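Local coordinates for hypothetical protein (Ralstonia eutropha, PDB 2OPK) that is of unknown function but has a cupin domain and may be a mannose-6-phosphate isomerase, at residues E55-V60 against A64-E69. Residues are numbered along the deposited sequence; the frame is centred on the assembly and turned at random.
Sequences EWVMVV and AGIECE
Segments 55-60 and 64-69, the latter strand as far as Cys-68, run in opposite senses, Val-57 and Val-59 lying across from Ile-66 and Ala-64, but they belong to different sheets and share no backbone hydrogen bonds, Val-57 pairing instead with Leu-83 and Met-58 with Leu-105. They splay apart from the turn that joins them: the CA atoms of Val-59 and Ala-64 are 7.5 Å apart, and those of Val-57 and Ile-66 already 10.5 Å. Near the turn, Val-59 holds CG1 anti to its backbone N (chi1 177°), which leaves CG2 as the branch directed across the gap; its tip meets the CB methyl of Ala-64 at 4.3 Å. One step on, where the gap is wider, Ile-66 stretches its CG1-CD1 arm out almost fully (chi2 -166°), so that CD1 leads and comes methyl to methyl against CG1 of Val-57, a loose 4.5 Å contact. Two successive strands facing each other through side chains form a beta-arch, here the step from one sheet of the cupin beta-barrel to the other, and the four residues face its interior. All four are buried, yet the two segments bury just 95 Å² between them, and other strands contribute to the filling: Trp-104 packs on Val-57, Val-59 and Ala-64 alike, while Leu-83 and His-91 lean on Ile-66. The side chain of Val-57 is about 5 Å from an unidentified bound molecule, perhaps from the crystallisation liquor, consistent with a pocket inside the barrel, where cupins commonly bind their ligands. On the reverse face of 55-60, Trp-56 packs on Ile-33 and Met-58 on Leu-9, both of the second subunit.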
ATOM      1  N   GLU B  55     -10.460   7.188  -1.154  1.00 19.22           N
ATOM      2  CA  GLU B  55      -9.101   6.922  -1.628  1.00 19.58           C
ATOM      3  C   GLU B  55      -8.166   6.867  -0.428  1.00 19.24           C
ATOM      4  O   GLU B  55      -8.321   7.649   0.525  1.00 21.74           O
ATOM      5  CB  GLU B  55      -8.626   7.995  -2.614  1.00 19.31           C
ATOM      6  CG  GLU B  55      -7.232   7.692  -3.201  1.00 21.39           C
ATOM      7  CD  GLU B  55      -6.735   8.711  -4.216  1.00 23.63           C
ATOM      8  OE1 GLU B  55      -7.534   9.604  -4.625  1.00 26.41           O
ATOM      9  OE2 GLU B  55      -5.535   8.609  -4.612  1.00 20.55           O
ATOM     10  N   TRP B  56      -7.232   5.918  -0.461  1.00 16.31           N
ATOM     11  CA  TRP B  56      -6.173   5.769   0.531  1.00 13.76           C
ATOM     12  C   TRP B  56      -4.915   5.820  -0.327  1.00 12.84           C
ATOM     13  O   TRP B  56      -4.792   5.062  -1.278  1.00 12.55           O
ATOM     14  CB  TRP B  56      -6.305   4.434   1.293  1.00 13.46           C
ATOM     15  CG  TRP B  56      -5.200   4.265   2.317  1.00 15.34           C
ATOM     16  CD1 TRP B  56      -5.230   4.655   3.619  1.00 17.82           C
ATOM     17  CD2 TRP B  56      -3.890   3.728   2.094  1.00 15.14           C
ATOM     18  NE1 TRP B  56      -4.013   4.389   4.224  1.00 18.19           N
ATOM     19  CE2 TRP B  56      -3.177   3.836   3.306  1.00 13.77           C
ATOM     20  CE3 TRP B  56      -3.249   3.155   0.992  1.00 17.85           C
ATOM     21  CZ2 TRP B  56      -1.878   3.414   3.437  1.00 19.16           C
ATOM     22  CZ3 TRP B  56      -1.949   2.726   1.138  1.00 17.75           C
ATOM     23  CH2 TRP B  56      -1.285   2.854   2.338  1.00 18.43           C
ATOM     24  N   VAL B  57      -3.996   6.720  -0.033  1.00 15.18           N
ATOM     25  CA  VAL B  57      -2.844   6.927  -0.920  1.00 13.41           C
ATOM     26  C   VAL B  57      -1.597   7.165  -0.108  1.00 16.37           C
ATOM     27  O   VAL B  57      -1.629   7.891   0.884  1.00 16.58           O
ATOM     28  CB  VAL B  57      -3.102   8.097  -1.927  1.00 17.39           C
ATOM     29  CG1 VAL B  57      -3.402   9.448  -1.203  1.00 15.77           C
ATOM     30  CG2 VAL B  57      -1.961   8.248  -2.894  1.00 17.59           C
HETATM   31  N   MSE B  58      -0.500   6.543  -0.534  1.00 14.90           N
HETATM   32  CA  MSE B  58       0.761   6.636   0.159  1.00 16.82           C
HETATM   33  C   MSE B  58       1.929   6.885  -0.781  1.00 14.65           C
HETATM   34  O   MSE B  58       1.998   6.307  -1.860  1.00 11.91           O
HETATM   35  CB  MSE B  58       1.030   5.319   0.901  1.00 15.18           C
HETATM   36  CG  MSE B  58       2.251   5.345   1.843  1.00 21.38           C
HETATM   37 SE   MSE B  58       2.500   3.624   2.790  0.75 21.54          SE
HETATM   38  CE  MSE B  58       2.468   2.555   1.356  1.00  4.07           C
ATOM     39  N   VAL B  59       2.875   7.692  -0.316  1.00 12.91           N
ATOM     40  CA  VAL B  59       4.152   7.909  -1.038  1.00 14.19           C
ATOM     41  C   VAL B  59       5.054   6.771  -0.638  1.00 13.98           C
ATOM     42  O   VAL B  59       5.257   6.542   0.544  1.00 12.44           O
ATOM     43  CB  VAL B  59       4.820   9.233  -0.655  1.00 14.50           C
ATOM     44  CG1 VAL B  59       6.147   9.372  -1.371  1.00 14.93           C
ATOM     45  CG2 VAL B  59       3.873  10.428  -0.971  1.00 16.91           C
ATOM     46  N   VAL B  60       5.577   6.056  -1.625  1.00 13.48           N
ATOM     47  CA  VAL B  60       6.461   4.914  -1.389  1.00 15.08           C
ATOM     48  C   VAL B  60       7.919   5.262  -1.713  1.00 15.80           C
ATOM     49  O   VAL B  60       8.852   4.721  -1.094  1.00 15.82           O
ATOM     50  CB  VAL B  60       5.970   3.684  -2.198  1.00 16.71           C
ATOM     51  CG1 VAL B  60       6.648   2.462  -1.744  1.00 24.21           C
ATOM     52  CG2 VAL B  60       4.494   3.468  -1.971  1.00 19.33           C
ATOM     53  N   ALA B  64       6.270  14.460  -1.870  1.00 14.04           N
ATOM     54  CA  ALA B  64       5.150  15.241  -2.365  1.00 15.13           C
ATOM     55  C   ALA B  64       4.541  16.149  -1.304  1.00 15.85           C
ATOM     56  O   ALA B  64       4.908  16.127  -0.129  1.00 18.55           O
ATOM     57  CB  ALA B  64       4.034  14.254  -2.912  1.00 16.79           C
ATOM     58  N   GLY B  65       3.603  16.953  -1.765  1.00 16.23           N
ATOM     59  CA  GLY B  65       2.716  17.717  -0.928  1.00 17.66           C
ATOM     60  C   GLY B  65       1.322  17.539  -1.497  1.00 18.37           C
ATOM     61  O   GLY B  65       1.160  17.502  -2.708  1.00 17.97           O
ATOM     62  N   ILE B  66       0.346  17.363  -0.610  1.00 19.16           N
ATOM     63  CA  ILE B  66      -1.051  17.256  -0.946  1.00 18.99           C
ATOM     64  C   ILE B  66      -1.847  18.201  -0.075  1.00 18.32           C
ATOM     65  O   ILE B  66      -1.634  18.247   1.126  1.00 19.11           O
ATOM     66  CB  ILE B  66      -1.600  15.844  -0.705  1.00 19.54           C
ATOM     67  CG1 ILE B  66      -1.044  14.886  -1.753  1.00 21.43           C
ATOM     68  CG2 ILE B  66      -3.150  15.830  -0.765  1.00 18.43           C
ATOM     69  CD1 ILE B  66      -1.748  13.550  -1.838  1.00 22.51           C
ATOM     70  N   GLU B  67      -2.792  18.898  -0.680  1.00 17.88           N
ATOM     71  CA  GLU B  67      -3.727  19.754   0.027  1.00 21.21           C
ATOM     72  C   GLU B  67      -5.164  19.213  -0.003  1.00 21.75           C
ATOM     73  O   GLU B  67      -5.719  18.953  -1.083  1.00 21.07           O
ATOM     74  CB  GLU B  67      -3.751  21.137  -0.618  1.00 20.15           C
ATOM     75  CG  GLU B  67      -4.505  22.154   0.221  1.00 22.46           C
ATOM     76  CD  GLU B  67      -4.469  23.553  -0.375  1.00 28.51           C
ATOM     77  OE1 GLU B  67      -3.584  23.856  -1.214  1.00 33.59           O
ATOM     78  OE2 GLU B  67      -5.355  24.346   0.002  1.00 44.58           O
ATOM     79  N   CYS B  68      -5.765  19.069   1.172  1.00 22.49           N
ATOM     80  CA  CYS B  68      -7.171  18.725   1.279  1.00 25.47           C
ATOM     81  C   CYS B  68      -7.917  20.012   1.510  1.00 29.00           C
ATOM     82  O   CYS B  68      -7.458  20.858   2.263  1.00 28.31           O
ATOM     83  CB  CYS B  68      -7.416  17.797   2.440  1.00 24.29           C
ATOM     84  SG  CYS B  68      -6.727  16.211   2.192  1.00 26.07           S
ATOM     85  N   GLU B  69      -9.054  20.176   0.850  1.00 34.75           N
ATOM     86  CA  GLU B  69      -9.843  21.406   0.971  1.00 38.70           C
ATOM     87  C   GLU B  69     -10.259  21.624   2.420  1.00 39.01           C
ATOM     88  O   GLU B  69     -10.594  20.673   3.140  1.00 38.60           O
ATOM     89  CB  GLU B  69     -11.081  21.331   0.089  1.00 39.83           C
ATOM     90  CG  GLU B  69     -11.676  22.690  -0.221  1.00 48.03           C
ATOM     91  CD  GLU B  69     -12.668  22.616  -1.364  1.00 48.99           C
ATOM     92  OE1 GLU B  69     -13.614  21.795  -1.245  1.00 49.03           O
ATOM     93  OE2 GLU B  69     -12.480  23.361  -2.362  1.00 44.65           O
TER